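Local coordinates for protein paenibacillus xanthan lyase (PDB 6F2P) that cleaves the polysaccharide xanthan as a lyase with family 8 domains, and binds calcium ions at several sites, at residues I462-E472 against L654-W662; S711-I722 against Y745-G756. All coordinates share one frame; numbering follows the deposited sequence.

Interaction 1: residues I462-E472 against L654-W662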
loop_
_atom_site.group_PDB
_atom_site.type_symbol
_atom_site.label_atom_id
_atom_site.label_comp_id
_atom_site.label_asym_id
_atom_site.label_seq_id
_atom_site.Cartn_x
_atom_site.Cartn_y
_atom_site.Cartn_z
ATOM N N ILE A 462 -4.028 -13.428 -1.739
ATOM C CA ILE A 462 -5.099 -14.386 -1.561
ATOM C C ILE A 462 -4.679 -15.488 -0.583
ATOM O O ILE A 462 -3.499 -15.843 -0.498
ATOM C CB ILE A 462 -5.579 -14.948 -2.927
ATOM C CG1 ILE A 462 -7.086 -15.216 -2.895
ATOM C CG2 ILE A 462 -4.796 -16.182 -3.321
ATOM C CD1 ILE A 462 -7.701 -15.359 -4.272
ATOM N N LEU A 463 -5.648 -15.978 0.191
ATOM C CA LEU A 463 -5.435 -17.064 1.148
ATOM C C LEU A 463 -4.417 -16.721 2.229
ATOM O O LEU A 463 -3.979 -17.591 2.987
ATOM C CB LEU A 463 -5.027 -18.345 0.415
ATOM C CG LEU A 463 -6.062 -18.837 -0.599
ATOM C CD1 LEU A 463 -5.617 -20.122 -1.273
ATOM C CD2 LEU A 463 -7.395 -19.030 0.090
ATOM N N GLY A 464 -4.051 -15.446 2.308
ATOM C CA GLY A 464 -2.996 -15.018 3.202
ATOM C C GLY A 464 -1.659 -15.693 2.931
ATOM O O GLY A 464 -0.801 -15.712 3.811
ATOM N N GLN A 465 -1.481 -16.225 1.718
ATOM C CA GLN A 465 -0.302 -17.025 1.370
ATOM C C GLN A 465 0.324 -16.671 0.012
ATOM O O GLN A 465 1.515 -16.877 -0.212
ATOM C CB GLN A 465 -0.667 -18.508 1.347
ATOM C CG GLN A 465 -1.066 -19.086 2.685
ATOM C CD GLN A 465 -1.039 -20.591 2.664
ATOM O OE1 GLN A 465 -0.003 -21.201 2.373
ATOM N NE2 GLN A 465 -2.185 -21.208 2.949
ATOM N N TYR A 466 -0.487 -16.162 -0.903
ATOM C CA TYR A 466 -0.017 -15.906 -2.257
ATOM C C TYR A 466 -0.272 -14.443 -2.580
ATOM O O TYR A 466 -1.267 -13.863 -2.150
ATOM C CB TYR A 466 -0.720 -16.843 -3.260
ATOM C CG TYR A 466 -0.744 -18.279 -2.786
ATOM C CD1 TYR A 466 0.426 -18.913 -2.385
ATOM C CD2 TYR A 466 -1.940 -18.994 -2.705
ATOM C CE1 TYR A 466 0.415 -20.225 -1.930
ATOM C CE2 TYR A 466 -1.963 -20.316 -2.252
ATOM C CZ TYR A 466 -0.779 -20.921 -1.868
ATOM O OH TYR A 466 -0.784 -22.220 -1.409
ATOM N N GLY A 467 0.635 -13.830 -3.322
ATOM C CA GLY A 467 0.520 -12.410 -3.558
ATOM C C GLY A 467 1.100 -12.009 -4.889
ATOM O O GLY A 467 1.843 -12.769 -5.523
ATOM N N VAL A 468 0.745 -10.804 -5.308
ATOM C CA VAL A 468 1.259 -10.212 -6.524
ATOM C C VAL A 468 1.502 -8.736 -6.223
ATOM O O VAL A 468 0.647 -8.073 -5.622
ATOM C CB VAL A 468 0.255 -10.381 -7.696
ATOM C CG1 VAL A 468 -1.144 -10.003 -7.258
ATOM C CG2 VAL A 468 0.682 -9.561 -8.906
ATOM N N SER A 469 2.673 -8.229 -6.606
ATOM C CA SER A 469 2.969 -6.813 -6.431
ATOM C C SER A 469 3.471 -6.211 -7.714
ATOM O O SER A 469 3.963 -6.916 -8.601
ATOM C CB SER A 469 4.026 -6.595 -5.357
ATOM O OG SER A 469 3.575 -7.005 -4.084
ATOM N N GLY A 470 3.369 -4.892 -7.799
ATOM C CA GLY A 470 3.866 -4.186 -8.951
ATOM C C GLY A 470 4.359 -2.802 -8.611
ATOM O O GLY A 470 3.937 -2.188 -7.622
ATOM N N MET A 471 5.254 -2.310 -9.459
ATOM C CA MET A 471 5.795 -0.973 -9.330
ATOM C C MET A 471 6.027 -0.394 -10.709
ATOM O O MET A 471 6.725 -0.993 -11.529
ATOM C CB MET A 471 7.126 -1.038 -8.587
ATOM C CG MET A 471 7.883 0.266 -8.532
ATOM S SD MET A 471 9.406 0.090 -7.584
ATOM C CE MET A 471 10.108 1.729 -7.806
ATOM N N GLU A 472 5.431 0.760 -10.980
ATOM C CA GLU A 472 5.857 1.544 -12.127
ATOM C C GLU A 472 7.065 2.383 -11.711
ATOM O O GLU A 472 6.938 3.408 -11.034
ATOM C CB GLU A 472 4.736 2.428 -12.663
ATOM C CG GLU A 472 5.118 3.156 -13.943
ATOM C CD GLU A 472 3.922 3.768 -14.649
ATOM O OE1 GLU A 472 2.877 3.958 -13.991
ATOM O OE2 GLU A 472 4.027 4.057 -15.861
ATOM N N LEU A 654 -1.630 -24.553 -8.304
ATOM C CA LEU A 654 -2.468 -23.915 -7.292
ATOM C C LEU A 654 -3.764 -23.373 -7.889
ATOM O O LEU A 654 -4.721 -23.065 -7.168
ATOM C CB LEU A 654 -1.703 -22.762 -6.644
ATOM C CG LEU A 654 -0.472 -23.086 -5.804
ATOM C CD1 LEU A 654 0.191 -21.798 -5.348
ATOM C CD2 LEU A 654 -0.888 -23.918 -4.616
ATOM N N ASN A 655 -3.782 -23.250 -9.210
ATOM C CA ASN A 655 -4.828 -22.506 -9.896
ATOM C C ASN A 655 -5.031 -21.115 -9.289
ATOM O O ASN A 655 -6.159 -20.653 -9.091
ATOM C CB ASN A 655 -6.120 -23.320 -9.951
ATOM C CG ASN A 655 -5.951 -24.596 -10.748
ATOM O OD1 ASN A 655 -5.544 -24.558 -11.916
ATOM N ND2 ASN A 655 -6.225 -25.738 -10.115
ATOM N N VAL A 656 -3.907 -20.467 -8.988
ATOM C CA VAL A 656 -3.889 -19.086 -8.523
ATOM C C VAL A 656 -3.339 -18.208 -9.636
ATOM O O VAL A 656 -2.291 -18.510 -10.214
ATOM C CB VAL A 656 -3.002 -18.923 -7.284
ATOM C CG1 VAL A 656 -2.759 -17.444 -6.996
ATOM C CG2 VAL A 656 -3.628 -19.616 -6.085
ATOM N N THR A 657 -4.053 -17.134 -9.954
ATOM C CA THR A 657 -3.609 -16.218 -10.994
ATOM C C THR A 657 -3.411 -14.837 -10.395
ATOM O O THR A 657 -4.224 -14.382 -9.599
ATOM C CB THR A 657 -4.639 -16.117 -12.138
ATOM O OG1 THR A 657 -5.035 -17.433 -12.565
ATOM C CG2 THR A 657 -4.063 -15.353 -13.307
ATOM N N GLY A 658 -2.316 -14.180 -10.761
ATOM C CA GLY A 658 -2.083 -12.806 -10.355
ATOM C C GLY A 658 -2.030 -11.916 -11.585
ATOM O O GLY A 658 -1.439 -12.290 -12.607
ATOM N N ILE A 659 -2.655 -10.744 -11.505
ATOM C CA ILE A 659 -2.651 -9.806 -12.622
ATOM C C ILE A 659 -2.459 -8.362 -12.175
ATOM O O ILE A 659 -3.146 -7.898 -11.271
ATOM C CB ILE A 659 -3.980 -9.828 -13.376
ATOM C CG1 ILE A 659 -4.400 -11.262 -13.723
ATOM C CG2 ILE A 659 -3.889 -8.937 -14.614
ATOM C CD1 ILE A 659 -5.769 -11.359 -14.373
ATOM N N ASN A 660 -1.535 -7.650 -12.819
ATOM C CA ASN A 660 -1.441 -6.208 -12.651
ATOM C C ASN A 660 -1.958 -5.472 -13.894
ATOM O O ASN A 660 -1.489 -5.713 -15.007
ATOM C CB ASN A 660 -0.007 -5.783 -12.336
ATOM C CG ASN A 660 0.461 -6.239 -10.952
ATOM O OD1 ASN A 660 -0.344 -6.407 -10.033
ATOM N ND2 ASN A 660 1.775 -6.429 -10.802
ATOM N N PHE A 661 -2.933 -4.587 -13.693
ATOM C CA PHE A 661 -3.485 -3.753 -14.756
ATOM C C PHE A 661 -2.914 -2.335 -14.680
ATOM O O PHE A 661 -3.072 -1.648 -13.665
ATOM C CB PHE A 661 -5.004 -3.671 -14.623
ATOM C CG PHE A 661 -5.723 -4.948 -14.949
ATOM C CD1 PHE A 661 -6.034 -5.268 -16.261
ATOM C CD2 PHE A 661 -6.118 -5.816 -13.945
ATOM C CE1 PHE A 661 -6.714 -6.442 -16.572
ATOM C CE2 PHE A 661 -6.798 -6.986 -14.247
ATOM C CZ PHE A 661 -7.097 -7.296 -15.562
ATOM N N TRP A 662 -2.281 -1.890 -15.763
ATOM C CA TRP A 662 -1.530 -0.631 -15.761
ATOM C C TRP A 662 -2.290 0.609 -16.237
ATOM O O TRP A 662 -1.842 1.736 -16.011
ATOM C CB TRP A 662 -0.247 -0.785 -16.581
ATOM C CG TRP A 662 0.723 -1.732 -15.960
ATOM C CD1 TRP A 662 1.073 -2.966 -16.419
ATOM C CD2 TRP A 662 1.461 -1.530 -14.748
ATOM N NE1 TRP A 662 1.986 -3.546 -15.572
ATOM C CE2 TRP A 662 2.243 -2.682 -14.540
ATOM C CE3 TRP A 662 1.544 -0.483 -13.825
ATOM C CZ2 TRP A 662 3.094 -2.818 -13.443
ATOM C CZ3 TRP A 662 2.389 -0.619 -12.740
ATOM C CH2 TRP A 662 3.149 -1.780 -12.556
#

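Interaction 2: residues S711-I722 against Y745-G756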
loop_
_atom_site.group_PDB
_atom_site.type_symbol
_atom_site.label_atom_id
_atom_site.label_comp_id
_atom_site.label_asym_id
_atom_site.label_seq_id
_atom_site.Cartn_x
_atom_site.Cartn_y
_atom_site.Cartn_z
ATOM N N SER A 711 -18.957 -18.685 -15.515
ATOM C CA SER A 711 -20.283 -18.732 -14.923
ATOM C C SER A 711 -20.212 -19.132 -13.459
ATOM O O SER A 711 -19.536 -20.097 -13.109
ATOM C CB SER A 711 -21.155 -19.728 -15.690
ATOM O OG SER A 711 -22.475 -19.739 -15.182
ATOM N N ALA A 712 -20.907 -18.385 -12.609
ATOM C CA ALA A 712 -21.060 -18.770 -11.209
ATOM C C ALA A 712 -22.533 -18.999 -10.875
ATOM O O ALA A 712 -23.423 -18.512 -11.571
ATOM C CB ALA A 712 -20.462 -17.724 -10.295
ATOM N N THR A 713 -22.781 -19.741 -9.805
ATOM C CA THR A 713 -24.138 -20.106 -9.427
ATOM C C THR A 713 -24.691 -19.143 -8.386
ATOM O O THR A 713 -25.899 -18.950 -8.280
ATOM C CB THR A 713 -24.180 -21.526 -8.858
ATOM O OG1 THR A 713 -23.370 -21.587 -7.678
ATOM C CG2 THR A 713 -23.653 -22.506 -9.881
ATOM N N GLY A 714 -23.802 -18.528 -7.618
ATOM C CA GLY A 714 -24.226 -17.549 -6.640
ATOM C C GLY A 714 -23.076 -17.032 -5.809
ATOM O O GLY A 714 -21.919 -17.118 -6.206
ATOM N N LEU A 715 -23.403 -16.508 -4.638
ATOM C CA LEU A 715 -22.411 -15.890 -3.780
ATOM C C LEU A 715 -22.101 -16.753 -2.563
ATOM O O LEU A 715 -22.977 -17.408 -2.012
ATOM C CB LEU A 715 -22.907 -14.518 -3.332
ATOM C CG LEU A 715 -21.905 -13.686 -2.543
ATOM C CD1 LEU A 715 -20.670 -13.427 -3.395
ATOM C CD2 LEU A 715 -22.538 -12.390 -2.069
ATOM N N ILE A 716 -20.839 -16.768 -2.157
ATOM C CA ILE A 716 -20.465 -17.408 -0.913
ATOM C C ILE A 716 -20.148 -16.342 0.120
ATOM O O ILE A 716 -20.678 -16.374 1.221
ATOM C CB ILE A 716 -19.272 -18.338 -1.086
ATOM C CG1 ILE A 716 -19.653 -19.496 -1.999
ATOM C CG2 ILE A 716 -18.833 -18.875 0.260
ATOM C CD1 ILE A 716 -18.541 -20.482 -2.239
ATOM N N SER A 717 -19.293 -15.389 -0.238
ATOM C CA SER A 717 -18.938 -14.307 0.681
ATOM C C SER A 717 -18.353 -13.112 -0.051
ATOM O O SER A 717 -17.956 -13.219 -1.210
ATOM C CB SER A 717 -17.954 -14.794 1.734
ATOM O OG SER A 717 -16.831 -15.395 1.118
ATOM N N LYS A 718 -18.301 -11.971 0.629
ATOM C CA LYS A 718 -17.790 -10.756 0.014
ATOM C C LYS A 718 -17.467 -9.681 1.045
ATOM O O LYS A 718 -18.123 -9.582 2.081
ATOM C CB LYS A 718 -18.781 -10.215 -1.025
ATOM C CG LYS A 718 -19.913 -9.375 -0.459
ATOM C CD LYS A 718 -20.733 -8.713 -1.564
ATOM C CE LYS A 718 -21.663 -7.664 -0.986
ATOM N NZ LYS A 718 -20.952 -6.814 0.032
ATOM N N ASP A 719 -16.443 -8.882 0.761
ATOM C CA ASP A 719 -16.131 -7.726 1.587
ATOM C C ASP A 719 -17.177 -6.654 1.338
ATOM O O ASP A 719 -17.904 -6.709 0.345
ATOM C CB ASP A 719 -14.732 -7.193 1.270
ATOM C CG ASP A 719 -13.631 -8.012 1.923
ATOM O OD1 ASP A 719 -13.834 -8.494 3.055
ATOM O OD2 ASP A 719 -12.555 -8.170 1.310
ATOM N N ASN A 720 -17.248 -5.679 2.239
ATOM C CA ASN A 720 -18.289 -4.656 2.189
ATOM C C ASN A 720 -18.377 -3.909 0.864
ATOM O O ASN A 720 -19.452 -3.790 0.274
ATOM C CB ASN A 720 -18.087 -3.638 3.303
ATOM C CG ASN A 720 -17.988 -4.279 4.658
ATOM O OD1 ASN A 720 -17.185 -3.851 5.506
ATOM N ND2 ASN A 720 -18.801 -5.317 4.881
ATOM N N GLU A 721 -17.242 -3.407 0.396
ATOM C CA GLU A 721 -17.240 -2.481 -0.728
ATOM C C GLU A 721 -17.440 -3.163 -2.083
ATOM O O GLU A 721 -17.421 -2.506 -3.126
ATOM C CB GLU A 721 -15.970 -1.626 -0.702
ATOM C CG GLU A 721 -15.810 -0.838 0.597
ATOM C CD GLU A 721 -17.060 -0.033 0.942
ATOM O OE1 GLU A 721 -17.625 0.621 0.037
ATOM O OE2 GLU A 721 -17.487 -0.061 2.115
ATOM N N ILE A 722 -17.648 -4.477 -2.061
ATOM C CA ILE A 722 -17.978 -5.228 -3.268
ATOM C C ILE A 722 -19.477 -5.178 -3.552
ATOM O O ILE A 722 -20.291 -5.384 -2.659
ATOM C CB ILE A 722 -17.595 -6.714 -3.139
ATOM C CG1 ILE A 722 -16.113 -6.874 -2.809
ATOM C CG2 ILE A 722 -17.935 -7.462 -4.425
ATOM C CD1 ILE A 722 -15.215 -6.526 -3.949
ATOM N N TYR A 745 -9.777 -5.990 -1.374
ATOM C CA TYR A 745 -11.186 -6.362 -1.299
ATOM C C TYR A 745 -11.428 -7.722 -1.956
ATOM O O TYR A 745 -11.037 -7.928 -3.108
ATOM C CB TYR A 745 -12.017 -5.322 -2.021
ATOM C CG TYR A 745 -11.757 -3.912 -1.558
ATOM C CD1 TYR A 745 -10.802 -3.115 -2.184
ATOM C CD2 TYR A 745 -12.469 -3.374 -0.501
ATOM C CE1 TYR A 745 -10.569 -1.820 -1.768
ATOM C CE2 TYR A 745 -12.246 -2.083 -0.078
ATOM C CZ TYR A 745 -11.295 -1.309 -0.711
ATOM O OH TYR A 745 -11.075 -0.023 -0.275
ATOM N N LYS A 746 -12.087 -8.637 -1.244
ATOM C CA LYS A 746 -12.276 -10.001 -1.736
ATOM C C LYS A 746 -13.740 -10.394 -1.925
ATOM O O LYS A 746 -14.619 -9.943 -1.192
ATOM C CB LYS A 746 -11.581 -11.013 -0.816
ATOM C CG LYS A 746 -10.060 -11.012 -0.910
ATOM C CD LYS A 746 -9.444 -11.856 0.202
ATOM C CE LYS A 746 -7.920 -11.918 0.110
ATOM N NZ LYS A 746 -7.298 -10.568 0.043
ATOM N N VAL A 747 -13.984 -11.243 -2.920
ATOM C CA VAL A 747 -15.296 -11.818 -3.154
ATOM C C VAL A 747 -15.121 -13.277 -3.577
ATOM O O VAL A 747 -14.222 -13.602 -4.345
ATOM C CB VAL A 747 -16.095 -11.021 -4.217
ATOM C CG1 VAL A 747 -15.387 -11.027 -5.566
ATOM C CG2 VAL A 747 -17.512 -11.574 -4.362
ATOM N N LYS A 748 -15.960 -14.161 -3.049
ATOM C CA LYS A 748 -15.883 -15.577 -3.390
ATOM C C LYS A 748 -17.225 -16.076 -3.922
ATOM O O LYS A 748 -18.248 -16.052 -3.227
ATOM C CB LYS A 748 -15.413 -16.416 -2.194
ATOM C CG LYS A 748 -15.353 -17.916 -2.484
ATOM C CD LYS A 748 -14.337 -18.638 -1.604
ATOM C CE LYS A 748 -14.634 -18.455 -0.123
ATOM N NZ LYS A 748 -13.783 -19.313 0.758
ATOM N N PHE A 749 -17.208 -16.519 -5.174
ATOM C CA PHE A 749 -18.406 -16.982 -5.846
ATOM C C PHE A 749 -18.539 -18.499 -5.759
ATOM O O PHE A 749 -17.543 -19.216 -5.676
ATOM C CB PHE A 749 -18.350 -16.564 -7.307
ATOM C CG PHE A 749 -18.586 -15.101 -7.529
ATOM C CD1 PHE A 749 -19.877 -14.601 -7.621
ATOM C CD2 PHE A 749 -17.519 -14.223 -7.662
ATOM C CE1 PHE A 749 -20.102 -13.245 -7.840
ATOM C CE2 PHE A 749 -17.736 -12.866 -7.880
ATOM C CZ PHE A 749 -19.028 -12.375 -7.969
ATOM N N SER A 750 -19.774 -18.991 -5.785
ATOM C CA SER A 750 -20.005 -20.426 -5.858
ATOM C C SER A 750 -20.057 -20.867 -7.320
ATOM O O SER A 750 -20.549 -20.138 -8.178
ATOM C CB SER A 750 -21.302 -20.796 -5.140
ATOM O OG SER A 750 -22.417 -20.143 -5.725
ATOM N N LEU A 751 -19.548 -22.058 -7.609
ATOM C CA LEU A 751 -19.556 -22.559 -8.981
ATOM C C LEU A 751 -20.487 -23.755 -9.160
ATOM O O LEU A 751 -20.761 -24.174 -10.283
ATOM C CB LEU A 751 -18.144 -22.944 -9.417
ATOM C CG LEU A 751 -17.121 -21.817 -9.542
ATOM C CD1 LEU A 751 -15.805 -22.359 -10.090
ATOM C CD2 LEU A 751 -17.655 -20.704 -10.426
ATOM N N THR A 752 -20.961 -24.305 -8.046
ATOM C CA THR A 752 -21.846 -25.463 -8.083
ATOM C C THR A 752 -23.151 -25.217 -7.329
ATOM O O THR A 752 -23.363 -24.149 -6.739
ATOM C CB THR A 752 -21.178 -26.715 -7.485
ATOM O OG1 THR A 752 -20.825 -26.460 -6.117
ATOM C CG2 THR A 752 -19.937 -27.107 -8.288
ATOM N N GLY A 753 -24.015 -26.227 -7.344
ATOM C CA GLY A 753 -25.338 -26.110 -6.765
ATOM C C GLY A 753 -26.337 -25.662 -7.816
ATOM O O GLY A 753 -26.022 -25.586 -9.013
ATOM N N THR A 754 -27.552 -25.372 -7.372
ATOM C CA THR A 754 -28.562 -24.832 -8.263
ATOM C C THR A 754 -28.341 -23.330 -8.375
ATOM O O THR A 754 -28.180 -22.654 -7.360
ATOM C CB THR A 754 -29.990 -25.157 -7.761
ATOM O OG1 THR A 754 -30.400 -26.420 -8.302
ATOM C CG2 THR A 754 -30.995 -24.079 -8.180
ATOM N N PRO A 755 -28.300 -22.810 -9.614
ATOM C CA PRO A 755 -28.139 -21.370 -9.824
ATOM C C PRO A 755 -29.182 -20.578 -9.057
ATOM O O PRO A 755 -30.366 -20.915 -9.109
ATOM C CB PRO A 755 -28.363 -21.207 -11.327
ATOM C CG PRO A 755 -27.941 -22.509 -11.904
ATOM C CD PRO A 755 -28.293 -23.560 -10.882
ATOM N N GLY A 756 -28.734 -19.560 -8.327
ATOM C CA GLY A 756 -29.631 -18.617 -7.692
ATOM C C GLY A 756 -29.982 -17.550 -8.703
ATOM O O GLY A 756 -29.661 -17.677 -9.883
#

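Interaction 1: residues I462-E472 against L654-W662
The Y466 ring takes L654 over one face: CD1 of L654 lies 3.9 Å from the ring centroid, 18° off the normal, a CH-pi contact. Q465 CB covers the opposite face, over the centre. This is face-to-face packing of two antiparallel sheets, one from the super-sandwich domain and one from the C-terminal beta-sandwich domain of a family 8 lyase. CG2 of V656 comes obliquely to Y466 CD2, at 3.8 Å. At the other end, CB of N660, two residues back in the chain, lies over one face of the W662 indole, and the backbone N of M471 is at its edge, in plane. Its CH2 also meets M471 C at 3.7 Å, and its CZ3 lies 3.8 Å from E472 CB.

Strands 466-472 and 656-661 run nearly parallel, 17° apart, with axes 7.1 Å from each other at closest approach. A classic beta bulge sets Q465 and Y466 both opposite I462.

At G470 a side chain would point toward the N660 amide, and at G658 toward V468, so the two glycines are consistent with the close approach of the sheets. The amide is held on both ends, with S679 OG bonded to OD1 and S485 OG to ND2. V468 CG2, anti to its own N, points at N660 OD1, 3.5 Å away. N660 ND2 also gives a weak hydrogen bond to S469 O, 3.1 Å long and bent to 147°.

Interaction 2: residues S711-I722 against Y745-G756
T713 and S750 meet through their hydroxyls in a relay. S750 OG donates to T713 OG1 at 2.6 Å, and T713 OG1 donates to T752 O at 2.7 Å from above the carbonyl plane. T713 OG1 sits between its backbone N and carbonyl carbon (chi1 62°), which turns it to both partners. An alanine here would remove the hydroxyl and is likely to leave S750 OG and T752 O without this mate.

Backbone bonds join the strands as an antiparallel pair. K748 O accepts from I716 N at 2.9 Å and S717 N at 3.2 Å, making a classic beta bulge. By its side chain, D719 takes the K746 amide N on OD2 at 2.6 Å, on the anti side and 29° out of the carboxylate plane.

Apolar side chains pack beside the paired backbones. L715 CD1 lies 3.8 Å from V747 CG2, and A712 CB is as far from F749 CB.

Strand 714-718 is an outermost strand of its sheet, so 744-750 lies between it and 688-694. Beyond the type I turn D719-I722, the chain enters strand 722-726 of a second sheet, whose strand 731-736 touches A712, Y745 and F749.

In the fold
Interactions 1 and 2 share one antiparallel sheet. From 656-661 its order runs on through 678-684, 688-694, 744-750 and 714-718. Interaction 1 packs strand 656-661 against a sheet of the super-sandwich domain. Two strands, 678-684 and 688-694, separate it from the pair of interaction 2. The centres are about 20 Å apart, yet the contacts touch: I462 CA lies 4.1 Å from K746 CE. K746 NZ also forms a salt bridge with D461, next to I462 in the chain, so strand 744-750 also meets the super-sandwich domain. The L654 side chain is about 5 Å from a bound calcium ion, whose ligands include D490 and E651.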